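Local atomic coordinates of dihydropyrimidinase (Brevibacillus agri, PDB entry 3SFW), a protein that catalyses the reversible hydrolytic ring opening of dihydropyrimidines at a site holding two zinc ions. Residues Gly8-Ala13 with Ala19-Asp24; Glu41-Thr46 with Val437-Gln442. One frame throughout, in Å; residues are numbered along the deposited sequence.

Contact 1: residues Gly8-Ala13 with Ala19-Asp24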
ATOM      1  N   GLY A   8      23.252 -38.658  14.468  1.00 15.43           N
ATOM      2  CA  GLY A   8      22.805 -37.261  14.543  1.00 13.06           C
ATOM      3  C   GLY A   8      21.517 -37.040  13.741  1.00 16.10           C
ATOM      4  O   GLY A   8      21.022 -37.977  13.077  1.00 17.27           O
ATOM      5  N   THR A   9      20.960 -35.837  13.868  1.00 13.29           N
ATOM      6  CA  THR A   9      19.771 -35.402  13.088  1.00 11.99           C
ATOM      7  C   THR A   9      20.183 -34.321  12.092  1.00 12.47           C
ATOM      8  O   THR A   9      20.660 -33.258  12.487  1.00 15.52           O
ATOM      9  CB  THR A   9      18.723 -34.873  14.012  1.00 16.12           C
ATOM     10  OG1 THR A   9      18.420 -35.882  14.977  1.00 15.80           O
ATOM     11  CG2 THR A   9      17.415 -34.492  13.244  1.00 15.00           C
ATOM     12  N   VAL A  10      20.125 -34.667  10.806  1.00 14.16           N
ATOM     13  CA  VAL A  10      20.433 -33.717   9.711  1.00 12.25           C
ATOM     14  C   VAL A  10      19.259 -32.747   9.523  1.00 15.30           C
ATOM     15  O   VAL A  10      18.122 -33.169   9.427  1.00 14.32           O
ATOM     16  CB  VAL A  10      20.671 -34.484   8.387  1.00 12.02           C
ATOM     17  CG1 VAL A  10      20.991 -33.487   7.170  1.00 12.81           C
ATOM     18  CG2 VAL A  10      21.826 -35.499   8.602  1.00 14.33           C
ATOM     19  N   VAL A  11      19.553 -31.447   9.483  1.00 13.68           N
ATOM     20  CA  VAL A  11      18.518 -30.449   9.206  1.00 13.98           C
ATOM     21  C   VAL A  11      19.085 -29.588   8.120  1.00 14.97           C
ATOM     22  O   VAL A  11      20.209 -29.087   8.238  1.00 15.87           O
ATOM     23  CB  VAL A  11      18.267 -29.516  10.420  1.00 19.46           C
ATOM     24  CG1 VAL A  11      17.170 -28.468  10.056  1.00 19.76           C
ATOM     25  CG2 VAL A  11      17.879 -30.325  11.637  1.00 22.82           C
ATOM     26  N   THR A  12      18.359 -29.463   7.018  1.00 11.38           N
ATOM     27  CA  THR A  12      18.797 -28.563   5.954  1.00 12.02           C
ATOM     28  C   THR A  12      17.652 -27.580   5.698  1.00 13.23           C
ATOM     29  O   THR A  12      16.743 -27.439   6.533  1.00 15.15           O
ATOM     30  CB  THR A  12      19.117 -29.309   4.662  1.00 13.89           C
ATOM     31  OG1 THR A  12      17.902 -29.870   4.143  1.00 14.42           O
ATOM     32  CG2 THR A  12      20.191 -30.451   4.878  1.00 13.85           C
ATOM     33  N   ALA A  13      17.717 -26.850   4.588  1.00 12.84           N
ATOM     34  CA  ALA A  13      16.675 -25.848   4.350  1.00 13.93           C
ATOM     35  C   ALA A  13      15.345 -26.508   4.054  1.00 16.62           C
ATOM     36  O   ALA A  13      14.301 -25.853   4.184  1.00 16.25           O
ATOM     37  CB  ALA A  13      17.069 -24.870   3.237  1.00 13.52           C
ATOM     38  N   ALA A  19      19.966 -39.731  10.136  1.00 16.56           N
ATOM     39  CA  ALA A  19      20.751 -40.641   9.330  1.00 17.15           C
ATOM     40  C   ALA A  19      22.200 -40.357   9.599  1.00 18.28           C
ATOM     41  O   ALA A  19      22.526 -39.328  10.219  1.00 16.66           O
ATOM     42  CB  ALA A  19      20.464 -40.428   7.828  1.00 19.88           C
ATOM     43  N   ASP A  20      23.060 -41.248   9.116  1.00 16.25           N
ATOM     44  CA  ASP A  20      24.500 -41.023   9.179  1.00 17.64           C
ATOM     45  C   ASP A  20      25.023 -40.371   7.906  1.00 15.65           C
ATOM     46  O   ASP A  20      24.486 -40.566   6.802  1.00 17.35           O
ATOM     47  CB  ASP A  20      25.222 -42.333   9.412  1.00 18.29           C
ATOM     48  CG  ASP A  20      24.785 -43.030  10.703  1.00 20.32           C
ATOM     49  OD1 ASP A  20      24.140 -42.410  11.580  1.00 22.82           O
ATOM     50  OD2 ASP A  20      25.057 -44.233  10.786  1.00 24.23           O
ATOM     51  N   VAL A  21      26.120 -39.652   8.034  1.00 15.40           N
ATOM     52  CA  VAL A  21      26.725 -38.981   6.874  1.00 13.44           C
ATOM     53  C   VAL A  21      28.141 -39.477   6.708  1.00 16.71           C
ATOM     54  O   VAL A  21      28.915 -39.467   7.663  1.00 16.22           O
ATOM     55  CB  VAL A  21      26.725 -37.443   7.091  1.00 15.59           C
ATOM     56  CG1 VAL A  21      27.452 -36.706   5.951  1.00 16.59           C
ATOM     57  CG2 VAL A  21      25.277 -36.938   7.209  1.00 14.74           C
ATOM     58  N   LEU A  22      28.467 -39.906   5.489  1.00 15.08           N
ATOM     59  CA  LEU A  22      29.810 -40.371   5.158  1.00 16.82           C
ATOM     60  C   LEU A  22      30.559 -39.358   4.313  1.00 14.68           C
ATOM     61  O   LEU A  22      30.073 -38.926   3.241  1.00 15.81           O
ATOM     62  CB  LEU A  22      29.732 -41.717   4.404  1.00 15.49           C
ATOM     63  CG  LEU A  22      31.096 -42.305   3.984  1.00 17.15           C
ATOM     64  CD1 LEU A  22      31.883 -42.578   5.288  1.00 16.96           C
ATOM     65  CD2 LEU A  22      30.808 -43.639   3.235  1.00 16.15           C
ATOM     66  N   ILE A  23      31.714 -38.926   4.828  1.00 14.74           N
ATOM     67  CA  ILE A  23      32.583 -37.993   4.130  1.00 13.38           C
ATOM     68  C   ILE A  23      33.789 -38.752   3.604  1.00 14.35           C
ATOM     69  O   ILE A  23      34.289 -39.640   4.280  1.00 16.39           O
ATOM     70  CB  ILE A  23      33.097 -36.930   5.144  1.00 13.04           C
ATOM     71  CG1 ILE A  23      31.921 -36.076   5.664  1.00 13.59           C
ATOM     72  CG2 ILE A  23      34.128 -35.980   4.472  1.00 13.85           C
ATOM     73  CD1 ILE A  23      32.269 -35.263   6.932  1.00 13.85           C
ATOM     74  N   ASP A  24      34.209 -38.462   2.376  1.00 16.13           N
ATOM     75  CA  ASP A  24      35.452 -39.061   1.833  1.00 19.03           C
ATOM     76  C   ASP A  24      36.258 -37.919   1.261  1.00 17.22           C
ATOM     77  O   ASP A  24      35.806 -37.218   0.367  1.00 15.02           O
ATOM     78  CB  ASP A  24      35.132 -40.096   0.739  1.00 20.72           C
ATOM     79  CG  ASP A  24      36.379 -40.900   0.285  1.00 26.64           C
ATOM     80  OD1 ASP A  24      37.486 -40.655   0.777  1.00 23.36           O
ATOM     81  OD2 ASP A  24      36.221 -41.822  -0.526  1.00 29.66           O
TER
HETATM   82  O   HOH W   1      24.618 -38.563  11.913  1.00 16.66           O
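Val10 and Val21 meet methyl to methyl at the seam between two sheets of the amidohydrolase's N-terminal beta region: Val10 on strand 9-11, which pairs with strand 49-59, and Val21 on strand 20-24, held between strands 2-6 and 27-32. The strands are not paired with each other, and the apolar join is made by side chains. CG2 of Val10 lies 4.0 Å from CG2 of Val21, and the two isopropyl groups cross at about a right angle. In each valine CG1 stands opposite the backbone N (chi1 179° in Val10, 175° in Val21), which leaves CG2, beside the backbone N, as the branch that meets its counterpart. Leu50 of strand 49-59 touches both valines and extends the apolar cluster.

The other half of the contact is looser and polar. The carbonyls of Gly8 and Ala19 pass with Gly8 O 3.5 Å from Ala19 O, a spacing with nothing to bind the two acceptors directly. Val10 CG2 sits 4.2 Å from the same Ala19 O, so the apolar patch begins right beside it. The neighbouring Asp20 is held by the N-terminal strand and the residue after it, with OD2 in a salt bridge to Arg6 and OD1 accepting from the backbone N of Asn7, which ties Asp20 to the chain just before Gly8. A water links the two backbones: Gly8 N donates to it at 2.9 Å, and it donates in turn to Ala19 O at 2.8 Å.

Contact 2: residues Glu41-Thr46 with Val437-Gln442; sequences EVIDAT and VVRNKQ
A salt bridge ties the edge strand 41-44 of the N-terminal sheet to the hairpin formed by strands 435-439 and 442-443, near the C-terminal end of the chain. Glu41 and Arg439 reach for each other from opposite directions, both with extended side chains: CG of Glu41 lies opposite its backbone N (chi1 180°), and the arginine stays stretched from CG to NE. One carboxylate oxygen does the work. Arg439 NH2 donates to Glu41 OE2 at 2.7 Å, while the second bond, from NH1 to the same OE2 at 3.1 Å, is weak and bent. OE2 lies at the guanidinium edge, almost in its plane, yet the NH2 bond arrives from above the carboxylate, whose plane is turned 55° from that of the guanidinium. The pair is therefore a fork of two N-H groups on one oxygen, not a two-oxygen clasp.

Arg439 is also the first residue of a type I' turn ending at Gln442, closed by backbone bonds in both directions between these two residues, a tight two-residue hairpin loop that fixes where the arginine sets out. Ile43 CD1 also approaches Arg439 NH2 to 3.5 Å, a van der Waals contact of the methyl with the guanidinium, reached obliquely. An alanine in place of Glu41 would probably leave the Arg439 guanidinium without this carboxylate mate and more free to swing off Ile43. Farther along the strand, Asp44 forms an Asx turn: its OD1 takes the backbone N-H of Thr46 at 3.0 Å and also accepts from Thr46 OG1 at 2.6 Å.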
ATOM      1  N   GLU A  41      36.753 -42.912  10.179  1.00 23.93           N
ATOM      2  CA  GLU A  41      36.738 -42.419  11.568  1.00 24.97           C
ATOM      3  C   GLU A  41      35.287 -42.175  12.014  1.00 23.33           C
ATOM      4  O   GLU A  41      34.568 -41.398  11.366  1.00 18.79           O
ATOM      5  CB  GLU A  41      37.526 -41.120  11.691  1.00 27.84           C
ATOM      6  CG  GLU A  41      37.525 -40.561  13.148  1.00 29.11           C
ATOM      7  CD  GLU A  41      38.199 -39.203  13.302  1.00 33.87           C
ATOM      8  OE1 GLU A  41      38.458 -38.496  12.291  1.00 33.79           O
ATOM      9  OE2 GLU A  41      38.396 -38.805  14.465  1.00 35.41           O
ATOM     10  N   VAL A  42      34.859 -42.835  13.092  1.00 22.14           N
ATOM     11  CA  VAL A  42      33.487 -42.663  13.581  1.00 21.57           C
ATOM     12  C   VAL A  42      33.398 -41.403  14.443  1.00 22.99           C
ATOM     13  O   VAL A  42      34.168 -41.232  15.386  1.00 20.34           O
ATOM     14  CB  VAL A  42      32.943 -43.915  14.344  1.00 24.62           C
ATOM     15  CG1 VAL A  42      31.620 -43.613  15.031  1.00 25.02           C
ATOM     16  CG2 VAL A  42      32.768 -45.109  13.388  1.00 25.07           C
ATOM     17  N   ILE A  43      32.496 -40.491  14.067  1.00 18.04           N
ATOM     18  CA  ILE A  43      32.218 -39.287  14.852  1.00 17.90           C
ATOM     19  C   ILE A  43      30.825 -39.444  15.442  1.00 20.15           C
ATOM     20  O   ILE A  43      29.820 -39.584  14.704  1.00 19.12           O
ATOM     21  CB  ILE A  43      32.200 -38.006  13.941  1.00 18.93           C
ATOM     22  CG1 ILE A  43      33.445 -37.903  13.043  1.00 22.54           C
ATOM     23  CG2 ILE A  43      32.017 -36.737  14.765  1.00 19.56           C
ATOM     24  CD1 ILE A  43      34.727 -38.140  13.727  1.00 25.40           C
ATOM     25  N   ASP A  44      30.749 -39.428  16.758  1.00 17.89           N
ATOM     26  CA  ASP A  44      29.476 -39.615  17.443  1.00 19.13           C
ATOM     27  C   ASP A  44      28.673 -38.298  17.568  1.00 19.68           C
ATOM     28  O   ASP A  44      29.075 -37.382  18.288  1.00 18.72           O
ATOM     29  CB  ASP A  44      29.755 -40.228  18.826  1.00 22.61           C
ATOM     30  CG  ASP A  44      28.497 -40.527  19.607  1.00 26.10           C
ATOM     31  OD1 ASP A  44      27.386 -40.297  19.101  1.00 23.06           O
ATOM     32  OD2 ASP A  44      28.614 -41.004  20.752  1.00 28.16           O
ATOM     33  N   ALA A  45      27.549 -38.204  16.840  1.00 17.40           N
ATOM     34  CA  ALA A  45      26.710 -36.991  16.857  1.00 15.52           C
ATOM     35  C   ALA A  45      25.397 -37.183  17.612  1.00 15.59           C
ATOM     36  O   ALA A  45      24.460 -36.410  17.444  1.00 14.55           O
ATOM     37  CB  ALA A  45      26.438 -36.497  15.412  1.00 15.22           C
ATOM     38  N   THR A  46      25.374 -38.143  18.551  1.00 18.20           N
ATOM     39  CA  THR A  46      24.215 -38.324  19.418  1.00 15.87           C
ATOM     40  C   THR A  46      23.830 -37.029  20.107  1.00 18.67           C
ATOM     41  O   THR A  46      24.682 -36.357  20.726  1.00 18.62           O
ATOM     42  CB  THR A  46      24.491 -39.438  20.527  1.00 18.48           C
ATOM     43  OG1 THR A  46      24.887 -40.653  19.898  1.00 19.69           O
ATOM     44  CG2 THR A  46      23.237 -39.714  21.347  1.00 21.98           C
ATOM     45  N   VAL A 437      37.820 -28.013  11.939  1.00 13.21           N
ATOM     46  CA  VAL A 437      38.373 -26.667  12.253  1.00 11.17           C
ATOM     47  C   VAL A 437      38.229 -26.457  13.763  1.00 12.73           C
ATOM     48  O   VAL A 437      39.151 -25.969  14.460  1.00 12.97           O
ATOM     49  CB  VAL A 437      37.570 -25.538  11.498  1.00 13.42           C
ATOM     50  CG1 VAL A 437      38.173 -24.106  11.827  1.00 13.59           C
ATOM     51  CG2 VAL A 437      37.645 -25.822   9.949  1.00 13.53           C
ATOM     52  N   VAL A 438      37.038 -26.780  14.267  1.00 12.34           N
ATOM     53  CA  VAL A 438      36.780 -26.830  15.701  1.00 12.83           C
ATOM     54  C   VAL A 438      36.319 -28.259  16.030  1.00 13.54           C
ATOM     55  O   VAL A 438      35.520 -28.864  15.297  1.00 12.78           O
ATOM     56  CB  VAL A 438      35.641 -25.805  16.059  1.00 12.10           C
ATOM     57  CG1 VAL A 438      35.226 -25.935  17.542  1.00 12.72           C
ATOM     58  CG2 VAL A 438      36.090 -24.375  15.734  1.00 12.38           C
ATOM     59  N   ARG A 439      36.851 -28.835  17.095  1.00 13.94           N
ATOM     60  CA  ARG A 439      36.374 -30.134  17.531  1.00 12.95           C
ATOM     61  C   ARG A 439      36.221 -30.098  19.030  1.00 15.31           C
ATOM     62  O   ARG A 439      37.172 -29.711  19.735  1.00 14.55           O
ATOM     63  CB  ARG A 439      37.355 -31.214  17.131  1.00 16.16           C
ATOM     64  CG  ARG A 439      36.779 -32.636  17.357  1.00 19.52           C
ATOM     65  CD  ARG A 439      37.679 -33.667  16.751  1.00 24.94           C
ATOM     66  NE  ARG A 439      37.073 -34.997  16.769  1.00 31.13           N
ATOM     67  CZ  ARG A 439      37.587 -36.026  16.110  1.00 29.47           C
ATOM     68  NH1 ARG A 439      38.688 -35.859  15.397  1.00 33.43           N
ATOM     69  NH2 ARG A 439      37.022 -37.205  16.174  1.00 32.34           N
ATOM     70  N   ASN A 440      35.011 -30.396  19.509  1.00 14.46           N
ATOM     71  CA  ASN A 440      34.702 -30.257  20.938  1.00 17.03           C
ATOM     72  C   ASN A 440      35.164 -28.927  21.511  1.00 16.71           C
ATOM     73  O   ASN A 440      35.762 -28.860  22.609  1.00 16.66           O
ATOM     74  CB  ASN A 440      35.291 -31.463  21.702  1.00 17.48           C
ATOM     75  CG  ASN A 440      34.645 -32.744  21.276  1.00 21.34           C
ATOM     76  OD1 ASN A 440      33.429 -32.821  21.255  1.00 23.34           O
ATOM     77  ND2 ASN A 440      35.437 -33.729  20.851  1.00 21.06           N
ATOM     78  N   LYS A 441      34.813 -27.863  20.806  1.00 13.71           N
ATOM     79  CA  LYS A 441      35.042 -26.494  21.254  1.00 12.76           C
ATOM     80  C   LYS A 441      36.539 -26.131  21.399  1.00 12.04           C
ATOM     81  O   LYS A 441      36.862 -25.144  22.035  1.00 14.02           O
ATOM     82  CB  LYS A 441      34.229 -26.153  22.535  1.00 15.29           C
ATOM     83  CG  LYS A 441      32.690 -26.223  22.296  1.00 19.17           C
ATOM     84  CD  LYS A 441      31.920 -26.228  23.599  1.00 24.63           C
ATOM     85  CE  LYS A 441      31.754 -24.831  24.088  1.00 30.73           C
ATOM     86  NZ  LYS A 441      30.932 -24.916  25.335  1.00 35.73           N
ATOM     87  N   GLN A 442      37.403 -26.856  20.696  1.00 11.13           N
ATOM     88  CA  GLN A 442      38.839 -26.519  20.656  1.00 14.95           C
ATOM     89  C   GLN A 442      39.255 -26.303  19.207  1.00 15.98           C
ATOM     90  O   GLN A 442      38.720 -26.950  18.289  1.00 14.29           O
ATOM     91  CB  GLN A 442      39.631 -27.676  21.273  1.00 13.27           C
ATOM     92  CG  GLN A 442      39.324 -27.817  22.791  1.00 16.36           C
ATOM     93  CD  GLN A 442      39.790 -29.140  23.357  1.00 18.70           C
ATOM     94  OE1 GLN A 442      39.484 -30.199  22.799  1.00 20.60           O
ATOM     95  NE2 GLN A 442      40.501 -29.099  24.494  1.00 16.07           N
TER

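In the fold
The two segments of contact 1 both precede those of contact 2 along the chain; the centres of the contacts lie about 13 Å apart in the same part of the subunit. Both draw on the four-strand N-terminal sheet, through strand 20-24 in contact 1 and the outermost strand 41-44 in contact 2, with strand 2-6 between them. Each also reaches the larger mixed sheet, by strand 9-11 in one case and strand 435-439 in the other. The two meet directly where Gly8 CA packs on Ala45 CB at 3.8 Å. Together they join the small sheet to the larger one at two places, the second bringing in chain from some 390 residues later.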